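Local atomic coordinates of antifreeze protein (Uncultured bacterium, PDB entry 6EIO), a protein that probably binds to ice crystals through two of its faces and so acts as a bacterial antifreeze protein. Residues A[60-65]-A[77-82]; A[109-114]-A[129-134]; A[145-150]-A[172-177]. One frame throughout, in Å; residues are numbered along the deposited sequence. Where two conformers were deposited one is given.

Contact 1 (A[60-65]-A[77-82])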
ATOM      1  N   PRO A  60       0.001 -18.438  -4.947  1.00  7.37           N
ATOM      2  CA  PRO A  60       0.391 -19.743  -5.496  1.00  8.07           C
ATOM      3  C   PRO A  60       0.655 -19.736  -7.003  1.00  8.26           C
ATOM      4  O   PRO A  60       0.985 -20.788  -7.555  1.00  9.10           O
ATOM      5  CB  PRO A  60      -0.838 -20.599  -5.192  1.00  9.86           C
ATOM      6  CG  PRO A  60      -1.971 -19.620  -5.314  1.00 10.74           C
ATOM      7  CD  PRO A  60      -1.457 -18.341  -4.745  1.00  8.59           C
ATOM      8  N   GLY A  61       0.489 -18.601  -7.672  1.00  8.51           N
ATOM      9  CA  GLY A  61       0.767 -18.516  -9.094  1.00  9.96           C
ATOM     10  C   GLY A  61       2.237 -18.739  -9.413  1.00  9.03           C
ATOM     11  O   GLY A  61       3.098 -18.752  -8.535  1.00  9.34           O
ATOM     12  N   THR A  62       2.527 -18.905 -10.709  1.00 10.52           N
ATOM     13  CA  THR A  62       3.878 -19.236 -11.142  1.00 10.85           C
ATOM     14  C   THR A  62       4.517 -18.232 -12.095  1.00 11.42           C
ATOM     15  O   THR A  62       5.755 -18.217 -12.210  1.00 13.32           O
ATOM     16  CB  THR A  62       3.885 -20.614 -11.826  1.00 13.53           C
ATOM     17  OG1 THR A  62       2.974 -20.602 -12.930  1.00 17.46           O
ATOM     18  CG2 THR A  62       3.473 -21.698 -10.840  1.00 18.10           C
ATOM     19  N   SER A  63       3.724 -17.419 -12.786  1.00 11.75           N
ATOM     20  CA  SER A  63       4.205 -16.611 -13.897  1.00 13.19           C
ATOM     21  C   SER A  63       4.558 -15.200 -13.452  1.00 12.12           C
ATOM     22  O   SER A  63       3.691 -14.448 -12.981  1.00 10.36           O
ATOM     23  CB  SER A  63       3.151 -16.521 -14.992  1.00 15.83           C
ATOM     24  OG  SER A  63       3.582 -15.639 -16.013  1.00 20.49           O
ATOM     25  N   ILE A  64       5.825 -14.841 -13.657  1.00 15.87           N
ATOM     26  CA  ILE A  64       6.297 -13.466 -13.606  1.00 16.65           C
ATOM     27  C   ILE A  64       6.867 -13.124 -14.974  1.00 13.62           C
ATOM     28  O   ILE A  64       7.841 -13.733 -15.428  1.00 14.92           O
ATOM     29  CB  ILE A  64       7.341 -13.246 -12.501  1.00 18.15           C
ATOM     30  CG1 ILE A  64       6.725 -13.589 -11.140  1.00 25.13           C
ATOM     31  CG2 ILE A  64       7.857 -11.809 -12.512  1.00 16.67           C
ATOM     32  CD1 ILE A  64       7.510 -13.097  -9.955  1.00 35.42           C
ATOM     33  N   GLY A  65       6.276 -12.139 -15.619  1.00 10.74           N
ATOM     34  CA  GLY A  65       6.721 -11.685 -16.918  1.00 10.96           C
ATOM     35  C   GLY A  65       7.414 -10.339 -16.830  1.00  9.25           C
ATOM     36  O   GLY A  65       7.053  -9.486 -16.016  1.00  9.24           O
ATOM     37  N   HIS A  77      10.981 -14.688  -4.825  1.00  5.62           N
ATOM     38  CA  HIS A  77      10.453 -15.805  -4.048  1.00  6.13           C
ATOM     39  C   HIS A  77       9.142 -16.261  -4.685  1.00  5.99           C
ATOM     40  O   HIS A  77       8.119 -15.585  -4.535  1.00  6.57           O
ATOM     41  CB  HIS A  77      10.198 -15.348  -2.615  1.00  6.43           C
ATOM     42  CG  HIS A  77      11.437 -15.051  -1.837  1.00  6.19           C
ATOM     43  ND1 HIS A  77      12.260 -16.053  -1.378  1.00  6.68           N
ATOM     44  CD2 HIS A  77      11.993 -13.890  -1.405  1.00  6.51           C
ATOM     45  CE1 HIS A  77      13.271 -15.522  -0.710  1.00  7.17           C
ATOM     46  NE2 HIS A  77      13.134 -14.211  -0.698  1.00  6.76           N
ATOM     47  N   ILE A  78       9.183 -17.388  -5.396  1.00  6.41           N
ATOM     48  CA  ILE A  78       8.012 -17.941  -6.072  1.00  6.64           C
ATOM     49  C   ILE A  78       7.720 -19.307  -5.469  1.00  6.94           C
ATOM     50  O   ILE A  78       8.515 -20.245  -5.597  1.00  7.52           O
ATOM     51  CB  ILE A  78       8.187 -18.063  -7.590  1.00  7.50           C
ATOM     52  CG1 ILE A  78       8.520 -16.712  -8.215  1.00  8.38           C
ATOM     53  CG2 ILE A  78       6.920 -18.649  -8.197  1.00  8.76           C
ATOM     54  CD1 ILE A  78       8.806 -16.779  -9.701  1.00 14.57           C
ATOM     55  N   ASN A  79       6.586 -19.420  -4.783  1.00  7.30           N
ATOM     56  CA  ASN A  79       6.122 -20.705  -4.260  1.00  8.17           C
ATOM     57  C   ASN A  79       7.177 -21.396  -3.406  1.00  8.40           C
ATOM     58  O   ASN A  79       7.277 -22.618  -3.383  1.00 11.62           O
ATOM     59  CB  ASN A  79       5.606 -21.612  -5.378  1.00  9.16           C
ATOM     60  CG  ASN A  79       4.357 -21.052  -5.990  1.00  8.97           C
ATOM     61  OD1 ASN A  79       3.501 -20.538  -5.257  1.00  9.72           O
ATOM     62  ND2 ASN A  79       4.250 -21.081  -7.310  1.00 11.99           N
ATOM     63  N   ASP A  80       7.937 -20.615  -2.669  1.00  8.39           N
ATOM     64  CA  ASP A  80       8.941 -21.129  -1.765  1.00  7.83           C
ATOM     65  C   ASP A  80       8.514 -20.877  -0.319  1.00  6.32           C
ATOM     66  O   ASP A  80       7.427 -20.366  -0.032  1.00  6.05           O
ATOM     67  CB  ASP A  80      10.308 -20.555  -2.136  1.00  9.28           C
ATOM     68  CG  ASP A  80      10.458 -19.078  -1.821  1.00  7.60           C
ATOM     69  OD1 ASP A  80       9.444 -18.405  -1.551  1.00  8.03           O
ATOM     70  OD2 ASP A  80      11.628 -18.598  -1.846  1.00  7.86           O
ATOM     71  N   ALA A  81       9.363 -21.261   0.620  1.00  7.02           N
ATOM     72  CA  ALA A  81       8.958 -21.184   2.009  1.00  6.69           C
ATOM     73  C   ALA A  81       8.578 -19.752   2.405  1.00  6.08           C
ATOM     74  O   ALA A  81       7.554 -19.514   3.069  1.00  6.81           O
ATOM     75  CB  ALA A  81      10.100 -21.699   2.878  1.00  8.40           C
ATOM     76  N   ILE A  82       9.412 -18.779   2.040  1.00  6.23           N
ATOM     77  CA  ILE A  82       9.163 -17.405   2.454  1.00  5.96           C
ATOM     78  C   ILE A  82       7.926 -16.847   1.754  1.00  5.73           C
ATOM     79  O   ILE A  82       7.086 -16.204   2.404  1.00  6.06           O
ATOM     80  CB  ILE A  82      10.421 -16.524   2.250  1.00  6.81           C
ATOM     81  CG1 ILE A  82      11.518 -16.942   3.211  1.00  8.29           C
ATOM     82  CG2 ILE A  82      10.087 -15.055   2.404  1.00  9.59           C
ATOM     83  CD1 ILE A  82      12.842 -16.256   3.007  1.00 12.68           C
TER
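Asn79 reaches across to the turn at Pro60 and Gly61 and ties both of its carbonyls to one amide nitrogen. ND2 of Asn79 donates to Gly61 O at 2.9 Å and to Pro60 O at 3.3 Å. Neither bond is straight, with N-H...O angles of 132° and 138°, as expected when one NH2 group serves two neighbouring carbonyls; both times it sits well above the carbonyl plane. Carrying CG beside its own backbone N (chi1 -67°) turns the amide toward the turn, while its OD1 lies 3.2 Å from Pro60 CA. The backbone of Asn79 has a positive phi, a conformation asparagine accepts readily. Right beside this polar grip the contact turns apolar: the Ile64 and Ile78 side chains cross with their CD1 methyls 3.9 Å apart, and Ile64 also leans on Leu56 and Leu58 of strand 55-58. This is one end of the beta-solenoid of the ice-binding-like family, where strand 63-65 forms an edge of one parallel sheet and strand 76-78 pairs with 55-58 on another side of the coil. The outer side is much looser. Thr62 is solvent-exposed and offers the amide little more than its CG2, 3.7 Å from Asn79 ND2, and Pro60, preceded by a cis peptide bond, is exposed, its CB bond pointing away from the 77-82 segment. On the far side of Asn79 the chain enters helix 81-99. There Asp80 is the N-cap: OD1 accepts a hydrogen bond from Ala83 N, while OD2 accepts one from His77 ND1 at 2.7 Å, on its syn lone pair and in the plane of the imidazole. That nearly straight bond fixes how the His77 ring is turned, with Ile82 CB over one face, toward the rim.

Contact 2 (A[109-114]-A[129-134])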
ATOM      1  N   SER A 109     -14.791   8.935   1.850  1.00  8.19           N
ATOM      2  CA  SER A 109     -14.954   8.145   0.634  1.00  7.59           C
ATOM      3  C   SER A 109     -14.732   9.050  -0.562  1.00  7.06           C
ATOM      4  O   SER A 109     -14.677  10.273  -0.447  1.00  8.40           O
ATOM      5  CB  SER A 109     -16.312   7.461   0.558  1.00 11.68           C
ATOM      6  OG  SER A 109     -17.313   8.446   0.419  1.00 15.67           O
ATOM      7  N   GLY A 110     -14.622   8.426  -1.726  1.00  6.74           N
ATOM      8  CA  GLY A 110     -14.503   9.200  -2.931  1.00  7.15           C
ATOM      9  C   GLY A 110     -13.169   9.922  -3.028  1.00  6.56           C
ATOM     10  O   GLY A 110     -12.139   9.461  -2.544  1.00  6.43           O
ATOM     11  N   ASN A 111     -13.186  11.059  -3.702  1.00  7.48           N
ATOM     12  CA  ASN A 111     -11.964  11.827  -3.888  1.00  7.95           C
ATOM     13  C   ASN A 111     -11.517  12.434  -2.564  1.00  7.98           C
ATOM     14  O   ASN A 111     -12.260  13.200  -1.943  1.00 10.99           O
ATOM     15  CB  ASN A 111     -12.200  12.926  -4.910  1.00 10.83           C
ATOM     16  CG  ASN A 111     -11.001  13.821  -5.071  1.00 11.61           C
ATOM     17  OD1 ASN A 111      -9.856  13.365  -5.102  1.00 10.24           O
ATOM     18  ND2 ASN A 111     -11.253  15.111  -5.190  1.00 21.20           N
ATOM     19  N   ILE A 112     -10.280  12.124  -2.162  1.00  7.65           N
ATOM     20  CA  ILE A 112      -9.652  12.705  -0.986  1.00  8.01           C
ATOM     21  C   ILE A 112      -8.486  13.611  -1.348  1.00  8.05           C
ATOM     22  O   ILE A 112      -7.746  14.046  -0.459  1.00  8.71           O
ATOM     23  CB  ILE A 112      -9.255  11.644   0.053  1.00  9.13           C
ATOM     24  CG1 ILE A 112      -8.284  10.623  -0.528  1.00 10.14           C
ATOM     25  CG2 ILE A 112     -10.506  10.976   0.603  1.00 13.22           C
ATOM     26  CD1 ILE A 112      -7.704   9.705   0.521  1.00 11.23           C
ATOM     27  N   GLY A 113      -8.316  13.934  -2.627  1.00  9.54           N
ATOM     28  CA  GLY A 113      -7.330  14.931  -2.986  1.00 10.04           C
ATOM     29  C   GLY A 113      -7.613  16.250  -2.291  1.00  7.93           C
ATOM     30  O   GLY A 113      -8.762  16.657  -2.133  1.00  9.43           O
ATOM     31  N   GLY A 114      -6.545  16.915  -1.856  1.00  8.12           N
ATOM     32  CA  GLY A 114      -6.626  18.146  -1.101  1.00 10.34           C
ATOM     33  C   GLY A 114      -6.793  17.967   0.389  1.00  9.65           C
ATOM     34  O   GLY A 114      -6.723  18.954   1.125  1.00 14.35           O
ATOM     35  N   ALA A 129     -10.374   7.547  -3.829  1.00  5.48           N
ATOM     36  CA  ALA A 129      -9.562   7.995  -4.951  1.00  6.15           C
ATOM     37  C   ALA A 129      -8.777   9.233  -4.573  1.00  5.94           C
ATOM     38  O   ALA A 129      -9.195  10.009  -3.729  1.00  7.33           O
ATOM     39  CB  ALA A 129     -10.438   8.315  -6.161  1.00  9.00           C
ATOM     40  N   VAL A 130      -7.636   9.409  -5.211  1.00  8.45           N
ATOM     41  CA  VAL A 130      -6.982  10.704  -5.258  1.00 12.93           C
ATOM     42  C   VAL A 130      -7.120  11.159  -6.706  1.00 13.91           C
ATOM     43  O   VAL A 130      -6.392  10.690  -7.585  1.00 14.88           O
ATOM     44  CB  VAL A 130      -5.521  10.642  -4.794  1.00 15.96           C
ATOM     45  CG1 VAL A 130      -4.988  12.037  -4.594  1.00 21.87           C
ATOM     46  CG2 VAL A 130      -5.385   9.812  -3.513  1.00 17.87           C
ATOM     47  N   SER A 131      -8.090  12.045  -6.975  1.00 17.11           N
ATOM     48  CA  SER A 131      -8.399  12.420  -8.354  1.00 19.81           C
ATOM     49  C   SER A 131      -7.976  13.823  -8.700  1.00 17.18           C
ATOM     50  O   SER A 131      -7.587  14.077  -9.837  1.00 22.53           O
ATOM     51  CB  SER A 131      -9.892  12.251  -8.695  1.00 20.56           C
ATOM     52  OG  SER A 131     -10.749  13.200  -8.101  1.00 17.07           O
ATOM     53  N   SER A 132      -8.008  14.724  -7.745  1.00 14.14           N
ATOM     54  CA  SER A 132      -7.533  16.073  -7.969  1.00 18.66           C
ATOM     55  C   SER A 132      -6.730  16.376  -6.735  1.00 18.31           C
ATOM     56  O   SER A 132      -7.130  16.013  -5.633  1.00 24.36           O
ATOM     57  CB  SER A 132      -8.686  17.075  -8.058  1.00 24.65           C
ATOM     58  OG  SER A 132      -9.441  17.025  -6.860  1.00 31.57           O
ATOM     59  N   GLY A 133      -5.587  16.981  -6.918  0.60 18.45           N
ATOM     60  CA  GLY A 133      -4.774  17.207  -5.760  0.60 13.66           C
ATOM     61  C   GLY A 133      -4.264  15.982  -5.018  0.60  9.83           C
ATOM     62  O   GLY A 133      -4.519  14.800  -5.309  0.60 10.94           O
ATOM     63  N   ASP A 134      -3.496  16.330  -4.011  1.00  7.70           N
ATOM     64  CA  ASP A 134      -2.675  15.360  -3.303  1.00  6.52           C
ATOM     65  C   ASP A 134      -3.302  15.079  -1.946  1.00  6.26           C
ATOM     66  O   ASP A 134      -4.028  15.905  -1.412  1.00  7.77           O
ATOM     67  CB  ASP A 134      -1.272  15.915  -3.105  1.00  6.70           C
ATOM     68  CG  ASP A 134      -0.622  16.297  -4.419  1.00  7.36           C
ATOM     69  OD1 ASP A 134      -0.724  15.505  -5.373  1.00  7.85           O
ATOM     70  OD2 ASP A 134      -0.018  17.395  -4.489  1.00 10.02           O
TER
HETATM   71  O   HOH W   1      -8.307  18.970  -4.612  1.00 47.05           O
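Asn111 lays its amide against the turn at Ser131 and Ser132 and buries more surface here than any other residue of the two segments. Its OD1 accepts hydrogen bonds from Ser131 N at 2.9 Å, nearly straight at 167°, and from Gly113 N in its own segment at 3.0 Å; the two donors come from opposite faces of the amide plane. A long, weak bond from Ser132 N adds to this. The bond from Gly113 closes an Asx turn, so one oxygen both shapes its own chain and holds the neighbouring one. With CG anti to the backbone N (chi1 176°) the amide swings over Ser131 and Ser132, and ND2 donates to Ser132 OG at 3.1 Å, which leaves both ends of the amide gripped. Ala129 comes next. It pairs with Asn111 in a parallel bridge, both side chains on one face of the sheet: Ala129 N donates to Gly110 O at 2.9 Å, and Ile112 N to Ala129 O at 2.8 Å. These bonds add strand 110-111 to the end of one parallel sheet of the ice-binding beta-solenoid, with strand 128-130 next in line and 155-157 beyond it, where Thr156 touches Ala129. On the inner side Ile112 and Val130 are buried, meeting at CG1 and CG2 and both lying on Val135 of the following strand. Gly113 is the third to be well covered: its CA passes 4.1 Å from Val130 CG1 as the chain leaves the sheet. One residue on, Gly114 N gives a short bond of 2.7 Å to Asp134 O, so the two coils stay joined round the corner. Here a water lies 3.2 Å from Ser132 OG and makes a weak bond to Gly113 O.

Contact 3 (A[145-150]-A[172-177])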
ATOM      1  N   ALA A 145       2.989   7.815  14.910  1.00  6.36           N
ATOM      2  CA  ALA A 145       1.579   7.783  14.546  1.00  6.33           C
ATOM      3  C   ALA A 145       1.289   6.757  13.456  1.00  5.64           C
ATOM      4  O   ALA A 145       2.018   6.647  12.471  1.00  6.01           O
ATOM      5  CB  ALA A 145       1.163   9.153  14.025  1.00  8.33           C
ATOM      6  N   ILE A 146       0.154   6.079  13.605  1.00  5.70           N
ATOM      7  CA  ILE A 146      -0.324   5.077  12.663  1.00  5.27           C
ATOM      8  C   ILE A 146      -1.604   5.569  11.986  1.00  5.13           C
ATOM      9  O   ILE A 146      -2.473   6.184  12.624  1.00  5.68           O
ATOM     10  CB  ILE A 146      -0.574   3.731  13.385  1.00  6.18           C
ATOM     11  CG1 ILE A 146       0.716   3.173  14.001  1.00  6.63           C
ATOM     12  CG2 ILE A 146      -1.242   2.713  12.464  1.00  6.55           C
ATOM     13  CD1 ILE A 146       1.751   2.729  13.008  1.00  7.58           C
ATOM     14  N   PHE A 147      -1.709   5.280  10.684  1.00  4.90           N
ATOM     15  CA  PHE A 147      -2.853   5.634   9.859  1.00  4.98           C
ATOM     16  C   PHE A 147      -3.334   4.370   9.161  1.00  4.94           C
ATOM     17  O   PHE A 147      -2.561   3.747   8.430  1.00  5.50           O
ATOM     18  CB  PHE A 147      -2.458   6.670   8.793  1.00  5.37           C
ATOM     19  CG  PHE A 147      -1.690   7.878   9.292  1.00  5.04           C
ATOM     20  CD1 PHE A 147      -0.323   7.792   9.543  1.00  5.32           C
ATOM     21  CD2 PHE A 147      -2.315   9.121   9.433  1.00  5.54           C
ATOM     22  CE1 PHE A 147       0.400   8.921   9.920  1.00  5.87           C
ATOM     23  CE2 PHE A 147      -1.586  10.238   9.789  1.00  5.91           C
ATOM     24  CZ  PHE A 147      -0.234  10.133  10.047  1.00  5.91           C
ATOM     25  N   VAL A 148      -4.605   4.003   9.380  1.00  5.03           N
ATOM     26  CA  VAL A 148      -5.189   2.807   8.774  1.00  5.25           C
ATOM     27  C   VAL A 148      -6.420   3.231   7.987  1.00  5.27           C
ATOM     28  O   VAL A 148      -7.317   3.877   8.547  1.00  5.74           O
ATOM     29  CB  VAL A 148      -5.580   1.767   9.835  1.00  5.61           C
ATOM     30  CG1 VAL A 148      -6.257   0.558   9.187  1.00  6.46           C
ATOM     31  CG2 VAL A 148      -4.362   1.348  10.656  1.00  6.94           C
ATOM     32  N   ILE A 149      -6.475   2.847   6.706  1.00  5.34           N
ATOM     33  CA  ILE A 149      -7.603   3.190   5.848  0.53  5.51           C
ATOM     34  C   ILE A 149      -8.219   1.912   5.307  1.00  5.35           C
ATOM     35  O   ILE A 149      -7.550   1.114   4.643  1.00  6.46           O
ATOM     36  CB  ILE A 149      -7.210   4.124   4.703  0.53  6.20           C
ATOM     37  CG1 ILE A 149      -6.616   5.407   5.259  0.53  7.80           C
ATOM     38  CG2 ILE A 149      -8.445   4.444   3.870  0.53  6.87           C
ATOM     39  CD1 ILE A 149      -5.971   6.265   4.211  0.53 10.50           C
ATOM     40  N   GLN A 150      -9.503   1.721   5.616  1.00  5.58           N
ATOM     41  CA  GLN A 150     -10.286   0.561   5.199  1.00  5.74           C
ATOM     42  C   GLN A 150     -11.133   0.968   4.000  1.00  5.68           C
ATOM     43  O   GLN A 150     -11.840   1.980   4.064  1.00  7.27           O
ATOM     44  CB  GLN A 150     -11.241   0.126   6.312  1.00  6.36           C
ATOM     45  CG  GLN A 150     -10.539  -0.209   7.612  1.00  7.02           C
ATOM     46  CD  GLN A 150     -11.500  -0.381   8.768  1.00  7.22           C
ATOM     47  OE1 GLN A 150     -12.547   0.289   8.830  1.00  9.51           O
ATOM     48  NE2 GLN A 150     -11.157  -1.242   9.688  1.00  7.76           N
ATOM     49  N   SER A 172       6.151   3.901   6.593  1.00  5.17           N
ATOM     50  CA  SER A 172       6.094   2.638   7.318  1.00  5.58           C
ATOM     51  C   SER A 172       4.841   2.490   8.171  1.00  5.53           C
ATOM     52  O   SER A 172       4.599   1.399   8.707  1.00  6.83           O
ATOM     53  CB  SER A 172       7.308   2.541   8.248  1.00  6.04           C
ATOM     54  OG  SER A 172       7.386   3.643   9.125  1.00  6.11           O
ATOM     55  N   ASN A 173       4.098   3.588   8.352  1.00  4.92           N
ATOM     56  CA  ASN A 173       3.041   3.661   9.347  1.00  5.14           C
ATOM     57  C   ASN A 173       1.677   3.933   8.728  1.00  5.10           C
ATOM     58  O   ASN A 173       0.722   4.233   9.460  1.00  5.64           O
ATOM     59  CB  ASN A 173       3.386   4.753  10.365  1.00  5.23           C
ATOM     60  CG  ASN A 173       4.543   4.376  11.282  1.00  5.42           C
ATOM     61  OD1 ASN A 173       5.324   3.464  11.008  1.00  6.21           O
ATOM     62  ND2 ASN A 173       4.649   5.096  12.385  1.00  7.80           N
ATOM     63  N   ILE A 174       1.572   3.805   7.402  1.00  4.97           N
ATOM     64  CA  ILE A 174       0.355   4.056   6.647  1.00  5.12           C
ATOM     65  C   ILE A 174      -0.053   2.746   5.972  1.00  4.87           C
ATOM     66  O   ILE A 174       0.767   2.118   5.291  1.00  5.09           O
ATOM     67  CB  ILE A 174       0.577   5.157   5.590  1.00  5.25           C
ATOM     68  CG1 ILE A 174       0.963   6.479   6.256  1.00  5.76           C
ATOM     69  CG2 ILE A 174      -0.670   5.312   4.706  1.00  6.28           C
ATOM     70  CD1 ILE A 174       1.515   7.498   5.279  1.00  7.42           C
ATOM     71  N   TYR A 175      -1.316   2.360   6.142  1.00  5.01           N
ATOM     72  CA  TYR A 175      -1.827   1.106   5.611  1.00  4.99           C
ATOM     73  C   TYR A 175      -3.140   1.357   4.889  1.00  5.12           C
ATOM     74  O   TYR A 175      -4.037   2.023   5.430  1.00  6.90           O
ATOM     75  CB  TYR A 175      -2.077   0.126   6.737  1.00  5.75           C
ATOM     76  CG  TYR A 175      -0.894  -0.118   7.636  1.00  6.00           C
ATOM     77  CD1 TYR A 175      -0.681   0.688   8.744  1.00  7.41           C
ATOM     78  CD2 TYR A 175      -0.009  -1.158   7.397  1.00  6.32           C
ATOM     79  CE1 TYR A 175       0.358   0.452   9.608  1.00  7.18           C
ATOM     80  CE2 TYR A 175       1.045  -1.403   8.252  1.00  6.94           C
ATOM     81  CZ  TYR A 175       1.204  -0.600   9.381  1.00  7.18           C
ATOM     82  OH  TYR A 175       2.183  -0.832  10.315  1.00  8.76           O
ATOM     83  N   TRP A 176      -3.266   0.773   3.702  1.00  4.92           N
ATOM     84  CA  TRP A 176      -4.455   0.862   2.864  1.00  4.99           C
ATOM     85  C   TRP A 176      -4.973  -0.562   2.670  1.00  4.94           C
ATOM     86  O   TRP A 176      -4.327  -1.363   1.987  1.00  6.23           O
ATOM     87  CB  TRP A 176      -4.132   1.460   1.490  1.00  5.03           C
ATOM     88  CG  TRP A 176      -3.334   2.721   1.473  1.00  5.05           C
ATOM     89  CD1 TRP A 176      -1.971   2.829   1.578  1.00  4.93           C
ATOM     90  CD2 TRP A 176      -3.815   4.065   1.250  1.00  4.88           C
ATOM     91  NE1 TRP A 176      -1.582   4.140   1.478  1.00  4.95           N
ATOM     92  CE2 TRP A 176      -2.687   4.915   1.262  1.00  4.85           C
ATOM     93  CE3 TRP A 176      -5.076   4.626   1.012  1.00  5.80           C
ATOM     94  CZ2 TRP A 176      -2.787   6.284   1.035  1.00  5.48           C
ATOM     95  CZ3 TRP A 176      -5.170   5.998   0.798  1.00  6.43           C
ATOM     96  CH2 TRP A 176      -4.038   6.807   0.817  1.00  5.91           C
ATOM     97  N   GLN A 177      -6.126  -0.876   3.259  1.00  4.73           N
ATOM     98  CA  GLN A 177      -6.757  -2.176   3.098  1.00  5.07           C
ATOM     99  C   GLN A 177      -7.816  -2.031   2.006  1.00  5.03           C
ATOM    100  O   GLN A 177      -8.760  -1.247   2.150  1.00  6.04           O
ATOM    101  CB  GLN A 177      -7.368  -2.612   4.439  1.00  5.78           C
ATOM    102  CG  GLN A 177      -8.160  -3.908   4.348  1.00  7.32           C
ATOM    103  CD  GLN A 177      -9.612  -3.700   3.989  1.00  6.74           C
ATOM    104  OE1 GLN A 177     -10.282  -2.802   4.517  1.00  8.17           O
ATOM    105  NE2 GLN A 177     -10.107  -4.524   3.071  1.00  7.82           N
TER
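Asn173 extends its amide to the start of the partner segment, where ND2 donates to Ala145 O at 3.1 Å, with that oxygen lying in the amide plane. Ile146 CD1 rests against Asn173 CB and CG at 3.7 Å, the two side chains crossing at about a right angle. Replacing this asparagine by alanine would strip away the amide, and Ala145 O would probably lose this donor while Ile146 CD1 kept only CB to rest on. From there the strands run in register, only 9° apart in direction, through four backbone bonds, from Phe147 N to Asn173 O (2.9 Å) to Gln177 N to Ile149 O (2.8 Å). Ile146 CG2 approaches the edge of the Tyr175 ring, 4.0 Å from CE1. On the face that carries Phe147, Ile174, Ile149 and Trp176, Phe147 CD1 meets Ile174 CG1 at 3.8 Å, and one of two modelled conformers of Ile149 places CD1 over one face of the six-membered ring of Trp176, toward the rim, a CH-pi contact.

Farther out, Asn173 OD1 accepts from Ser172 OG and, in this construct, from His235 of the C-terminal histidine tag; Trp176 NE1 donates to Lys191 O. Gln150 NE2 bonds to Ala97 O, while Gln177, bonded to Ser179, packs on helix 81-99. Parallel strands in register on successive coils, with this helix alongside, are characteristic of the ice-binding-like beta-solenoid.

The contacts follow one another along the chain, each closing before the next begins. Contacts 1 and 2 lie about 34 Å apart between centres, on opposite sides of the chain's centre, and take in the two outermost strands, 63-65 and 110-111, of the same eight-stranded parallel sheet. Contact 3 sits in the interior, on another side of the solenoid, its centre about 27 Å from that of contact 1 and about 17 Å from that of contact 2; its nearest atoms come within about 4 Å of those of contact 2 without touching. Helix 81-99 joins distant parts: it starts in contact 1, and the glutamines of contact 3 lie against its other end. The helix thus runs along the solenoid, leaving long regular sheet faces, probably suited to ice.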